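Local coordinates for protein caprin-2 (Danio rerio, PDB 4OUS) that probably acts in canonical Wnt signalling through its C1q domain, which assembles as a calcium-bound trimer, at residues L4-S9 with G129-Q134; S9-A14 with S121-T126; R44-A49 with G105-L110; Y53-H58 with S125-F130. The protein carries 1 engineered substitution. All blocks are in the same frame, centred on the assembly; numbering follows the deposited sequence. Where two conformers were deposited one is given.

How the contacts relate
From the N terminus, contact 1 joins residues 4-9 to the last strand, 129-134, and closes the widest loop of the four. Contact 2 carries the same strand pair on, 9-14 with 121-126, so its loop lies within that of contact 1. Contact 3, 44-49 with 105-110, falls within both and belongs to the other sheet of the domain. Contact 4 pairs 53-58 with 125-130, on the other edge of the C-terminal strand. Its loop crosses that of contact 3, since their segments alternate. Contacts 1, 2 and 4 build one sheet. Phe8 and Tyr53 meet Phe45 of contact 3, and Phe57 and Phe127 meet its Leu110.

Contact 1 of 4, residues L4-S9 with G129-Q134; sequences LRVAFS and GFLLYQ
The Phe8 ring lies with one face over the backbone of Gly129. Gly129 N stands 3.4 Å above the ring plane, over its centre. A chi1 of 69° at Phe8 swings the ring across to the glycine. With no side chain at Gly129, the ring can settle on the main chain, and Phe8 CE2 comes to 3.5 Å from Gly129 N. Elsewhere around the ring, Phe38 stacks on it and Phe127 meets it edge-to-face. Phe8 and Gly129 are also joined through their backbones. Phe8 N donates to Gly129 O at 2.9 Å, and Gly129 N donates back to Phe8 O at 3.0 Å.

This is the antiparallel pairing of the first and last strands of the C1q jelly roll, which brings the two chain ends together. Ala7 and Phe130 form the next, non-hydrogen-bonded pair, with Ala7 CB 3.8 Å from Phe130 CB. Both residues pack on Leu132 of the second subunit, so this face of the sheet belongs to the trimer interface. Leu131 N then donates to Val6 O at 2.9 Å, and Val6 CB meets Leu131 CB at 4.0 Å. Beyond Leu131 the C-terminal strand has a classic beta bulge, where Leu132 and Tyr133 both face Ala52. Gln134 reaches back with an extended side chain, its CG anti to the backbone N (chi1 -174°). Gln134 OE1 accepts a hydrogen bond from Leu4 N at 3.1 Å, with the donor tilted 26° from the carbonyl plane.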
loop_
_atom_site.group_PDB
_atom_site.type_symbol
_atom_site.label_atom_id
_atom_site.label_comp_id
_atom_site.label_asym_id
_atom_site.label_seq_id
_atom_site.Cartn_x
_atom_site.Cartn_y
_atom_site.Cartn_z
ATOM N N LEU A 4 -3.852 -3.723 24.384
ATOM C CA LEU A 4 -4.875 -2.957 23.683
ATOM C C LEU A 4 -5.052 -3.442 22.248
ATOM O O LEU A 4 -4.094 -3.868 21.607
ATOM C CB LEU A 4 -4.521 -1.467 23.687
ATOM C CG LEU A 4 -5.459 -0.531 24.450
ATOM C CD1 LEU A 4 -4.847 0.858 24.575
ATOM C CD2 LEU A 4 -6.817 -0.462 23.771
ATOM N N ARG A 5 -6.284 -3.386 21.755
ATOM C CA ARG A 5 -6.551 -3.627 20.345
ATOM C C ARG A 5 -6.985 -2.315 19.722
ATOM O O ARG A 5 -8.013 -1.752 20.097
ATOM C CB ARG A 5 -7.613 -4.709 20.162
ATOM C CG ARG A 5 -7.189 -6.052 20.734
ATOM C CD ARG A 5 -8.172 -7.157 20.399
ATOM N NE ARG A 5 -7.596 -8.472 20.661
ATOM C CZ ARG A 5 -8.234 -9.621 20.468
ATOM N NH1 ARG A 5 -9.479 -9.623 20.011
ATOM N NH2 ARG A 5 -7.627 -10.770 20.734
ATOM N N VAL A 6 -6.177 -1.801 18.803
ATOM C CA VAL A 6 -6.434 -0.498 18.226
ATOM C C VAL A 6 -6.240 -0.585 16.717
ATOM O O VAL A 6 -5.137 -0.874 16.242
ATOM C CB VAL A 6 -5.495 0.582 18.807
ATOM C CG1 VAL A 6 -5.874 1.957 18.274
ATOM C CG2 VAL A 6 -5.513 0.571 20.330
ATOM N N ALA A 7 -7.308 -0.352 15.962
ATOM C CA ALA A 7 -7.242 -0.398 14.510
ATOM C C ALA A 7 -8.436 0.318 13.933
ATOM O O ALA A 7 -9.545 0.190 14.443
ATOM C CB ALA A 7 -7.201 -1.838 14.012
ATOM N N PHE A 8 -8.225 1.066 12.858
ATOM C CA PHE A 8 -9.337 1.674 12.149
ATOM C C PHE A 8 -9.142 1.498 10.657
ATOM O O PHE A 8 -8.011 1.351 10.171
ATOM C CB PHE A 8 -9.501 3.164 12.493
ATOM C CG PHE A 8 -8.401 4.033 11.966
ATOM C CD1 PHE A 8 -8.517 4.666 10.739
ATOM C CD2 PHE A 8 -7.243 4.215 12.699
ATOM C CE1 PHE A 8 -7.485 5.451 10.255
ATOM C CE2 PHE A 8 -6.221 5.004 12.226
ATOM C CZ PHE A 8 -6.341 5.620 11.000
ATOM N N SER A 9 -10.251 1.537 9.932
ATOM C CA SER A 9 -10.201 1.471 8.488
ATOM C C SER A 9 -11.361 2.298 7.971
ATOM O O SER A 9 -12.526 1.937 8.174
ATOM C CB SER A 9 -10.262 0.023 8.020
ATOM O OG SER A 9 -9.876 -0.083 6.667
ATOM N N GLY A 129 -5.193 2.455 9.989
ATOM C CA GLY A 129 -4.064 2.388 10.885
ATOM C C GLY A 129 -4.267 1.318 11.931
ATOM O O GLY A 129 -5.405 0.946 12.243
ATOM N N PHE A 130 -3.172 0.816 12.485
ATOM C CA PHE A 130 -3.287 -0.136 13.572
ATOM C C PHE A 130 -2.064 -0.101 14.470
ATOM O O PHE A 130 -0.962 0.275 14.060
ATOM C CB PHE A 130 -3.537 -1.563 13.053
ATOM C CG PHE A 130 -2.477 -2.097 12.127
ATOM C CD1 PHE A 130 -1.370 -2.764 12.627
ATOM C CD2 PHE A 130 -2.622 -1.995 10.757
ATOM C CE1 PHE A 130 -0.412 -3.283 11.779
ATOM C CE2 PHE A 130 -1.663 -2.512 9.904
ATOM C CZ PHE A 130 -0.560 -3.159 10.420
ATOM N N LEU A 131 -2.282 -0.503 15.711
ATOM C CA LEU A 131 -1.232 -0.659 16.694
ATOM C C LEU A 131 -0.380 -1.873 16.357
ATOM O O LEU A 131 -0.904 -2.975 16.176
ATOM C CB LEU A 131 -1.852 -0.803 18.081
ATOM C CG LEU A 131 -0.924 -1.133 19.240
ATOM C CD1 LEU A 131 0.116 -0.050 19.449
ATOM C CD2 LEU A 131 -1.750 -1.330 20.496
ATOM N N LEU A 132 0.927 -1.667 16.259
ATOM C CA LEU A 132 1.871 -2.752 16.025
ATOM C C LEU A 132 2.519 -3.209 17.339
ATOM O O LEU A 132 2.462 -4.387 17.693
ATOM C CB LEU A 132 2.935 -2.315 15.020
ATOM C CG LEU A 132 4.027 -3.335 14.704
ATOM C CD1 LEU A 132 3.439 -4.563 14.016
ATOM C CD2 LEU A 132 5.106 -2.695 13.846
ATOM N N TYR A 133 3.130 -2.269 18.055
ATOM C CA TYR A 133 3.766 -2.547 19.343
ATOM C C TYR A 133 3.337 -1.560 20.398
ATOM O O TYR A 133 3.573 -0.366 20.251
ATOM C CB TYR A 133 5.283 -2.478 19.245
ATOM C CG TYR A 133 5.903 -3.491 18.344
ATOM C CD1 TYR A 133 5.716 -4.844 18.576
ATOM C CD2 TYR A 133 6.707 -3.103 17.282
ATOM C CE1 TYR A 133 6.296 -5.785 17.761
ATOM C CE2 TYR A 133 7.284 -4.031 16.460
ATOM C CZ TYR A 133 7.078 -5.370 16.705
ATOM O OH TYR A 133 7.663 -6.297 15.882
ATOM N N GLN A 134 2.751 -2.047 21.482
ATOM C CA GLN A 134 2.394 -1.171 22.589
ATOM C C GLN A 134 3.569 -1.036 23.551
ATOM O O GLN A 134 4.242 -2.019 23.856
ATOM C CB GLN A 134 1.163 -1.705 23.317
ATOM C CG GLN A 134 0.640 -0.782 24.401
ATOM C CD GLN A 134 -0.555 -1.361 25.126
ATOM O OE1 GLN A 134 -1.048 -2.434 24.778
ATOM N NE2 GLN A 134 -1.031 -0.650 26.142
#

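Contact 2 of 4, residues S9-A14 with S121-T126; sequences SAARTA and SWKYST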
loop_
_atom_site.group_PDB
_atom_site.type_symbol
_atom_site.label_atom_id
_atom_site.label_comp_id
_atom_site.label_asym_id
_atom_site.label_seq_id
_atom_site.Cartn_x
_atom_site.Cartn_y
_atom_site.Cartn_z
ATOM N N SER A 9 -10.251 1.537 9.932
ATOM C CA SER A 9 -10.201 1.471 8.488
ATOM C C SER A 9 -11.361 2.298 7.971
ATOM O O SER A 9 -12.526 1.937 8.174
ATOM C CB SER A 9 -10.262 0.023 8.020
ATOM O OG SER A 9 -9.876 -0.083 6.667
ATOM N N ALA A 10 -11.032 3.427 7.349
ATOM C CA ALA A 10 -12.005 4.436 6.978
ATOM C C ALA A 10 -12.043 4.640 5.474
ATOM O O ALA A 10 -11.072 4.338 4.766
ATOM C CB ALA A 10 -11.692 5.745 7.675
ATOM N N ALA A 11 -13.160 5.175 4.993
ATOM C CA ALA A 11 -13.304 5.486 3.583
ATOM C C ALA A 11 -14.138 6.740 3.421
ATOM O O ALA A 11 -14.964 7.077 4.280
ATOM C CB ALA A 11 -13.936 4.334 2.829
ATOM N N ARG A 12 -13.930 7.428 2.306
ATOM C CA ARG A 12 -14.725 8.597 2.008
ATOM C C ARG A 12 -15.680 8.296 0.868
ATOM O O ARG A 12 -15.262 7.848 -0.208
ATOM C CB ARG A 12 -13.836 9.784 1.673
ATOM C CG ARG A 12 -14.399 11.062 2.239
ATOM C CD ARG A 12 -13.746 12.256 1.635
ATOM N NE ARG A 12 -14.721 13.310 1.410
ATOM C CZ ARG A 12 -14.951 14.313 2.249
ATOM N NH1 ARG A 12 -14.274 14.398 3.389
ATOM N NH2 ARG A 12 -15.854 15.236 1.939
ATOM N N THR A 13 -16.967 8.536 1.106
ATOM C CA THR A 13 -17.979 8.135 0.134
ATOM C C THR A 13 -18.617 9.312 -0.591
ATOM O O THR A 13 -19.534 9.124 -1.388
ATOM C CB THR A 13 -19.096 7.286 0.784
ATOM O OG1 THR A 13 -19.834 8.083 1.716
ATOM C CG2 THR A 13 -18.516 6.072 1.489
ATOM N N ALA A 14 -18.112 10.510 -0.330
ATOM C CA ALA A 14 -18.496 11.701 -1.081
ATOM C C ALA A 14 -17.230 12.466 -1.439
ATOM O O ALA A 14 -16.219 12.352 -0.748
ATOM C CB ALA A 14 -19.444 12.572 -0.275
ATOM N N SER A 121 -19.743 5.261 -3.061
ATOM C CA SER A 121 -20.075 4.069 -2.300
ATOM C C SER A 121 -19.148 2.890 -2.588
ATOM O O SER A 121 -19.190 1.903 -1.863
ATOM C CB SER A 121 -21.524 3.654 -2.569
ATOM O OG SER A 121 -21.693 3.262 -3.918
ATOM N N TRP A 122 -18.317 2.966 -3.631
ATOM C CA TRP A 122 -17.374 1.870 -3.874
ATOM C C TRP A 122 -16.051 2.051 -3.119
ATOM O O TRP A 122 -15.185 1.184 -3.188
ATOM C CB TRP A 122 -17.130 1.662 -5.373
ATOM C CG TRP A 122 -18.009 0.567 -5.941
ATOM C CD1 TRP A 122 -19.132 0.040 -5.369
ATOM C CD2 TRP A 122 -17.825 -0.136 -7.179
ATOM N NE1 TRP A 122 -19.665 -0.939 -6.179
ATOM C CE2 TRP A 122 -18.876 -1.067 -7.295
ATOM C CE3 TRP A 122 -16.873 -0.065 -8.203
ATOM C CZ2 TRP A 122 -18.999 -1.920 -8.392
ATOM C CZ3 TRP A 122 -17.001 -0.911 -9.290
ATOM C CH2 TRP A 122 -18.051 -1.826 -9.375
ATOM N N LYS A 123 -15.911 3.166 -2.405
ATOM C CA LYS A 123 -14.865 3.314 -1.395
ATOM C C LYS A 123 -13.452 3.159 -1.982
ATOM O O LYS A 123 -12.682 2.270 -1.603
ATOM C CB LYS A 123 -15.121 2.319 -0.254
ATOM C CG LYS A 123 -16.472 2.570 0.429
ATOM C CD LYS A 123 -16.894 1.437 1.360
ATOM C CE LYS A 123 -17.656 0.338 0.631
ATOM N NZ LYS A 123 -19.100 0.677 0.493
ATOM N N TYR A 124 -13.126 4.053 -2.913
ATOM C CA TYR A 124 -11.789 4.131 -3.500
ATOM C C TYR A 124 -10.779 4.813 -2.581
ATOM O O TYR A 124 -9.593 4.473 -2.593
ATOM C CB TYR A 124 -11.828 4.902 -4.818
ATOM C CG TYR A 124 -12.615 4.237 -5.907
ATOM C CD1 TYR A 124 -12.018 3.314 -6.748
ATOM C CD2 TYR A 124 -13.955 4.542 -6.115
ATOM C CE1 TYR A 124 -12.726 2.701 -7.760
ATOM C CE2 TYR A 124 -14.676 3.930 -7.129
ATOM C CZ TYR A 124 -14.047 3.016 -7.946
ATOM O OH TYR A 124 -14.725 2.388 -8.961
ATOM N N SER A 125 -11.245 5.795 -1.815
ATOM C CA SER A 125 -10.379 6.671 -1.040
ATOM C C SER A 125 -10.446 6.294 0.425
ATOM O O SER A 125 -11.500 6.436 1.062
ATOM C CB SER A 125 -10.784 8.129 -1.260
ATOM O OG SER A 125 -10.567 8.486 -2.621
ATOM N N THR A 126 -9.326 5.796 0.943
ATOM C CA THR A 126 -9.274 5.071 2.202
ATOM C C THR A 126 -8.087 5.497 3.063
ATOM O O THR A 126 -7.068 5.990 2.565
ATOM C CB THR A 126 -9.139 3.574 1.948
ATOM O OG1 THR A 126 -7.940 3.381 1.189
ATOM C CG2 THR A 126 -10.342 3.020 1.188
HETATM O O HOH W 1 -13.920 6.923 -2.390
#
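Ser121 and Thr13 approach through their backbones at the open end of this antiparallel strand pair, where the first and last strands of the C1q jelly roll separate. Lys123 was deposited in two conformers. In one of them its amine turns back to Ser121 O, but that link is doubtful.

The first carbons of Lys123 pack across the contact. Lys123 CB lies 3.9 Å from Ala11 CB, and in the same conformer Lys123 CG lies 4.2 Å from Thr13 CG2. There the Thr13 and Lys123 side chains run side by side and point the same way. A chi1 of 66° sends Thr13 OG1 to its hydrogen bond with Asp28 and leaves the methyl CG2 beside the lysine. Both Lys123 and Tyr124 also meet the second subunit.

At Ser125 the backbones bond: Ser125 O accepts from Arg12 N at 2.9 Å. A water bridges the return path, donating to Arg12 O and accepting from Ser125 N, so it stands in for a direct backbone bond. The Ser125 hydroxyl turns elsewhere, to Tyr118 O and Leu60 N. The Arg12 side chain leads away from the pair, and its NE donates to Ala14 O in the guanidinium plane.

Thr126 forms a non-hydrogen-bonded pair with Ala11. Its OG1 is bonded to Asn96 of the second subunit. The methyl Thr126 CG2 lies 4.2 Å from Ala11 CB, and Thr126 CA makes a CH...O contact of 3.2 Å with Ala10 O.

Contact 3 of 4, residues R44-A49 with G105-L110; sequences RFTCPA and GDQVWL
Arg44 lies flat on the Trp109 indole, in a cation-pi stack. Arg44 CZ is 3.8 Å from the centroid of the five-membered ring of Trp109, 17° off the ring normal. The arginine chain from CG to NE is extended and runs beside the tryptophan, with Arg44 CG 3.7 Å from Trp109 CB. Trp109 CG takes the position between backbone N and carbonyl carbon (chi1 52°), which lays the indole against the guanidinium face. Trp109 NE1 is bonded to Asn75 O, which restrains the ring.

Gln107 crosses Arg44 at about a right angle. Gln107 OE1 receives a weak, bent hydrogen bond from Arg44 NH1 at 2.7 Å. At the other end of the amide, Gln107 NE2 donates in plane to Thr46 OG1 at 3.1 Å. The amide thus links two residues of the facing strand.

The backbones pair antiparallel, Phe45 with Val108 through two bonds. Past the strand ends, Cys47 N bonds to Asp106 O and Gly105 N to Cys47 O.

Phe45 and Val108 point into the C1q core and touch Leu102 of strand 93-102. Strand 44-46 also pairs with 38-39, and strand 107-114 with 23-24 and 68-74.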
loop_
_atom_site.group_PDB
_atom_site.type_symbol
_atom_site.label_atom_id
_atom_site.label_comp_id
_atom_site.label_asym_id
_atom_site.label_seq_id
_atom_site.Cartn_x
_atom_site.Cartn_y
_atom_site.Cartn_z
ATOM N N ARG A 44 -9.151 12.552 12.241
ATOM C CA ARG A 44 -7.984 12.318 13.085
ATOM C C ARG A 44 -8.059 11.026 13.884
ATOM O O ARG A 44 -9.079 10.708 14.511
ATOM C CB ARG A 44 -7.774 13.488 14.054
ATOM C CG ARG A 44 -7.411 14.799 13.365
ATOM C CD ARG A 44 -7.343 15.963 14.345
ATOM N NE ARG A 44 -6.769 17.152 13.716
ATOM C CZ ARG A 44 -5.539 17.600 13.949
ATOM N NH1 ARG A 44 -4.752 16.969 14.810
ATOM N NH2 ARG A 44 -5.097 18.684 13.325
ATOM N N PHE A 45 -6.948 10.300 13.858
ATOM C CA PHE A 45 -6.679 9.212 14.786
ATOM C C PHE A 45 -5.941 9.759 15.998
ATOM O O PHE A 45 -4.930 10.439 15.836
ATOM C CB PHE A 45 -5.833 8.141 14.101
ATOM C CG PHE A 45 -5.344 7.073 15.034
ATOM C CD1 PHE A 45 -6.189 6.059 15.443
ATOM C CD2 PHE A 45 -4.044 7.084 15.505
ATOM C CE1 PHE A 45 -5.745 5.067 16.300
ATOM C CE2 PHE A 45 -3.592 6.092 16.360
ATOM C CZ PHE A 45 -4.445 5.086 16.758
ATOM N N THR A 46 -6.431 9.467 17.197
ATOM C CA THR A 46 -5.728 9.864 18.409
ATOM C C THR A 46 -5.061 8.649 19.031
ATOM O O THR A 46 -5.699 7.618 19.244
ATOM C CB THR A 46 -6.680 10.521 19.414
ATOM O OG1 THR A 46 -7.253 11.686 18.811
ATOM C CG2 THR A 46 -5.934 10.939 20.670
ATOM N N CYS A 47 -3.770 8.772 19.316
ATOM C CA CYS A 47 -3.029 7.686 19.934
ATOM C C CYS A 47 -3.486 7.454 21.371
ATOM O O CYS A 47 -3.393 8.361 22.193
ATOM C CB CYS A 47 -1.538 8.000 19.910
ATOM S SG CYS A 47 -0.529 6.797 20.754
ATOM N N PRO A 48 -3.961 6.237 21.686
ATOM C CA PRO A 48 -4.415 5.951 23.054
ATOM C C PRO A 48 -3.317 5.423 23.968
ATOM O O PRO A 48 -3.516 5.342 25.179
ATOM C CB PRO A 48 -5.471 4.873 22.842
ATOM C CG PRO A 48 -4.941 4.101 21.674
ATOM C CD PRO A 48 -4.292 5.130 20.767
ATOM N N ALA A 49 -2.186 5.046 23.385
ATOM C CA ALA A 49 -1.116 4.411 24.132
ATOM C C ALA A 49 0.166 4.521 23.339
ATOM O O ALA A 49 0.201 4.208 22.149
ATOM C CB ALA A 49 -1.446 2.954 24.420
ATOM N N GLY A 105 -1.861 10.630 22.949
ATOM C CA GLY A 105 -2.370 11.961 22.675
ATOM C C GLY A 105 -1.983 12.509 21.312
ATOM O O GLY A 105 -2.628 13.434 20.818
ATOM N N ASP A 106 -0.930 11.964 20.701
ATOM C CA ASP A 106 -0.573 12.348 19.338
ATOM C C ASP A 106 -1.742 12.109 18.393
ATOM O O ASP A 106 -2.522 11.166 18.574
ATOM C CB ASP A 106 0.633 11.558 18.826
ATOM C CG ASP A 106 1.949 12.047 19.384
ATOM O OD1 ASP A 106 1.986 13.129 20.008
ATOM O OD2 ASP A 106 2.958 11.340 19.172
ATOM N N GLN A 107 -1.851 12.948 17.373
ATOM C CA GLN A 107 -2.894 12.768 16.376
ATOM C C GLN A 107 -2.313 12.570 14.987
ATOM O O GLN A 107 -1.362 13.251 14.595
ATOM C CB GLN A 107 -3.850 13.953 16.409
ATOM C CG GLN A 107 -4.664 13.981 17.696
ATOM C CD GLN A 107 -5.701 15.075 17.717
ATOM O OE1 GLN A 107 -5.438 16.197 17.292
ATOM N NE2 GLN A 107 -6.890 14.757 18.215
ATOM N N VAL A 108 -2.872 11.614 14.258
ATOM C CA VAL A 108 -2.412 11.304 12.918
ATOM C C VAL A 108 -3.601 11.487 11.978
ATOM O O VAL A 108 -4.718 11.055 12.287
ATOM C CB VAL A 108 -1.833 9.876 12.839
ATOM C CG1 VAL A 108 -1.442 9.527 11.413
ATOM C CG2 VAL A 108 -0.631 9.742 13.771
ATOM N N TRP A 109 -3.371 12.157 10.854
ATOM C CA TRP A 109 -4.456 12.566 9.976
ATOM C C TRP A 109 -3.907 12.827 8.584
ATOM O O TRP A 109 -2.692 12.951 8.406
ATOM C CB TRP A 109 -5.164 13.812 10.531
ATOM C CG TRP A 109 -4.263 14.976 10.883
ATOM C CD1 TRP A 109 -3.427 15.071 11.965
ATOM C CD2 TRP A 109 -4.138 16.213 10.168
ATOM N NE1 TRP A 109 -2.789 16.285 11.961
ATOM C CE2 TRP A 109 -3.207 17.005 10.869
ATOM C CE3 TRP A 109 -4.722 16.725 9.005
ATOM C CZ2 TRP A 109 -2.842 18.282 10.442
ATOM C CZ3 TRP A 109 -4.367 17.996 8.586
ATOM C CH2 TRP A 109 -3.433 18.759 9.302
ATOM N N LEU A 110 -4.795 12.875 7.597
ATOM C CA LEU A 110 -4.403 13.190 6.233
ATOM C C LEU A 110 -4.800 14.610 5.877
ATOM O O LEU A 110 -5.920 15.055 6.156
ATOM C CB LEU A 110 -5.036 12.228 5.234
ATOM C CG LEU A 110 -4.676 10.751 5.378
ATOM C CD1 LEU A 110 -5.389 9.941 4.310
ATOM C CD2 LEU A 110 -3.186 10.520 5.302
#

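Contact 4 of 4, residues Y53-H58 with S125-F130; sequences YVFIFH and STFSGF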
loop_
_atom_site.group_PDB
_atom_site.type_symbol
_atom_site.label_atom_id
_atom_site.label_comp_id
_atom_site.label_asym_id
_atom_site.label_seq_id
_atom_site.Cartn_x
_atom_site.Cartn_y
_atom_site.Cartn_z
ATOM N N TYR A 53 2.847 2.362 15.454
ATOM C CA TYR A 53 1.602 2.246 14.702
ATOM C C TYR A 53 1.882 2.251 13.204
ATOM O O TYR A 53 2.771 2.969 12.746
ATOM C CB TYR A 53 0.656 3.402 15.052
ATOM C CG TYR A 53 0.112 3.364 16.466
ATOM C CD1 TYR A 53 -1.194 2.966 16.711
ATOM C CD2 TYR A 53 0.900 3.723 17.557
ATOM C CE1 TYR A 53 -1.706 2.923 17.996
ATOM C CE2 TYR A 53 0.396 3.678 18.853
ATOM C CZ TYR A 53 -0.913 3.277 19.065
ATOM O OH TYR A 53 -1.445 3.221 20.335
ATOM N N VAL A 54 1.111 1.475 12.452
ATOM C CA VAL A 54 1.207 1.409 11.000
ATOM C C VAL A 54 0.033 2.163 10.393
ATOM O O VAL A 54 -1.099 1.983 10.832
ATOM C CB VAL A 54 1.184 -0.053 10.518
ATOM C CG1 VAL A 54 1.226 -0.126 9.000
ATOM C CG2 VAL A 54 2.326 -0.838 11.139
ATOM N N PHE A 55 0.311 2.995 9.387
ATOM C CA PHE A 55 -0.721 3.718 8.641
ATOM C C PHE A 55 -0.583 3.453 7.157
ATOM O O PHE A 55 0.530 3.337 6.652
ATOM C CB PHE A 55 -0.631 5.221 8.903
ATOM C CG PHE A 55 -0.853 5.568 10.330
ATOM C CD1 PHE A 55 0.219 5.681 11.203
ATOM C CD2 PHE A 55 -2.137 5.701 10.827
ATOM C CE1 PHE A 55 0.017 5.948 12.541
ATOM C CE2 PHE A 55 -2.346 5.968 12.159
ATOM C CZ PHE A 55 -1.268 6.091 13.023
ATOM N N ILE A 56 -1.712 3.376 6.460
ATOM C CA ILE A 56 -1.747 3.194 5.014
ATOM C C ILE A 56 -2.874 4.070 4.465
ATOM O O ILE A 56 -3.933 4.190 5.099
ATOM C CB ILE A 56 -1.996 1.712 4.612
ATOM C CG1 ILE A 56 -1.103 0.742 5.389
ATOM C CG2 ILE A 56 -1.839 1.525 3.106
ATOM C CD1 ILE A 56 -1.400 -0.722 5.108
ATOM N N PHE A 57 -2.686 4.679 3.297
ATOM C CA PHE A 57 -3.774 5.415 2.671
ATOM C C PHE A 57 -3.700 5.307 1.160
ATOM O O PHE A 57 -2.619 5.156 0.586
ATOM C CB PHE A 57 -3.786 6.890 3.112
ATOM C CG PHE A 57 -2.584 7.687 2.684
ATOM C CD1 PHE A 57 -2.579 8.357 1.469
ATOM C CD2 PHE A 57 -1.480 7.810 3.509
ATOM C CE1 PHE A 57 -1.484 9.116 1.074
ATOM C CE2 PHE A 57 -0.386 8.571 3.113
ATOM C CZ PHE A 57 -0.396 9.223 1.901
ATOM N N HIS A 58 -4.871 5.395 0.533
ATOM C CA HIS A 58 -5.040 5.366 -0.913
ATOM C C HIS A 58 -6.103 6.392 -1.251
ATOM O O HIS A 58 -7.252 6.213 -0.839
ATOM C CB HIS A 58 -5.490 3.986 -1.400
ATOM C CG HIS A 58 -4.435 2.931 -1.318
ATOM N ND1 HIS A 58 -4.184 2.192 -0.182
ATOM C CD2 HIS A 58 -3.570 2.491 -2.260
ATOM C CE1 HIS A 58 -3.201 1.343 -0.431
ATOM N NE2 HIS A 58 -2.815 1.500 -1.684
ATOM N N SER A 125 -11.245 5.795 -1.815
ATOM C CA SER A 125 -10.379 6.671 -1.040
ATOM C C SER A 125 -10.446 6.294 0.425
ATOM O O SER A 125 -11.500 6.436 1.062
ATOM C CB SER A 125 -10.784 8.129 -1.260
ATOM O OG SER A 125 -10.567 8.486 -2.621
ATOM N N THR A 126 -9.326 5.796 0.943
ATOM C CA THR A 126 -9.274 5.071 2.202
ATOM C C THR A 126 -8.087 5.497 3.063
ATOM O O THR A 126 -7.068 5.990 2.565
ATOM C CB THR A 126 -9.139 3.574 1.948
ATOM O OG1 THR A 126 -7.940 3.381 1.189
ATOM C CG2 THR A 126 -10.342 3.020 1.188
ATOM N N PHE A 127 -8.211 5.241 4.357
ATOM C CA PHE A 127 -7.191 5.583 5.350
ATOM C C PHE A 127 -7.350 4.603 6.497
ATOM O O PHE A 127 -8.441 4.498 7.056
ATOM C CB PHE A 127 -7.400 7.032 5.810
ATOM C CG PHE A 127 -6.448 7.535 6.887
ATOM C CD1 PHE A 127 -5.131 7.113 6.985
ATOM C CD2 PHE A 127 -6.902 8.496 7.783
ATOM C CE1 PHE A 127 -4.296 7.642 7.968
ATOM C CE2 PHE A 127 -6.082 9.027 8.752
ATOM C CZ PHE A 127 -4.776 8.601 8.853
ATOM N N SER A 128 -6.290 3.882 6.841
ATOM C CA SER A 128 -6.330 2.923 7.936
ATOM C C SER A 128 -5.086 3.000 8.788
ATOM O O SER A 128 -4.041 3.497 8.360
ATOM C CB SER A 128 -6.460 1.486 7.432
ATOM O OG SER A 128 -7.521 1.355 6.516
ATOM N N GLY A 129 -5.193 2.455 9.989
ATOM C CA GLY A 129 -4.064 2.388 10.885
ATOM C C GLY A 129 -4.267 1.318 11.931
ATOM O O GLY A 129 -5.405 0.946 12.243
ATOM N N PHE A 130 -3.172 0.816 12.485
ATOM C CA PHE A 130 -3.287 -0.136 13.572
ATOM C C PHE A 130 -2.064 -0.101 14.470
ATOM O O PHE A 130 -0.962 0.275 14.060
ATOM C CB PHE A 130 -3.537 -1.563 13.053
ATOM C CG PHE A 130 -2.477 -2.097 12.127
ATOM C CD1 PHE A 130 -1.370 -2.764 12.627
ATOM C CD2 PHE A 130 -2.622 -1.995 10.757
ATOM C CE1 PHE A 130 -0.412 -3.283 11.779
ATOM C CE2 PHE A 130 -1.663 -2.512 9.904
ATOM C CZ PHE A 130 -0.560 -3.159 10.420
#
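This is a buried antiparallel strand pairing in the middle of the five-stranded sheet of the C1q jelly roll. Strand 51-60, which holds residues 53-58, lies between strands 125-134 and 93-102. Six backbone hydrogen bonds join the segments, two each at Val54-Phe130, Ile56-Ser128 and His58-Thr126.

The two faces of the sheet differ in role. Phe55, Phe57 and Phe127 point into the sandwich core, where they reach Val108, Leu110 and Leu72 of the other sheet. Phe127 CE1 meets Phe55 CD2 at 4.1 Å, and Ile56 O lies at the edge of the Phe127 ring. Phe55 CD2 also rests 3.8 Å from Gly129 CA, on the bare main chain.

The other face carries Val54, Ile56, His58 and Ser128 to the trimer interface. His58 ND1 and Ser128 OG both bond to His97 of the second subunit, and Ile56 packs on Ile56 of the third. His58 CB touches Thr126 OG1 at 3.6 Å. The Phe130 side chain lies alongside Val54, and a chi1 of 59° turns its ring over to the valine. Val54 CB sits over one ring face in a CH-pi contact, 3.8 Å from the Phe130 centroid and 21° off its normal.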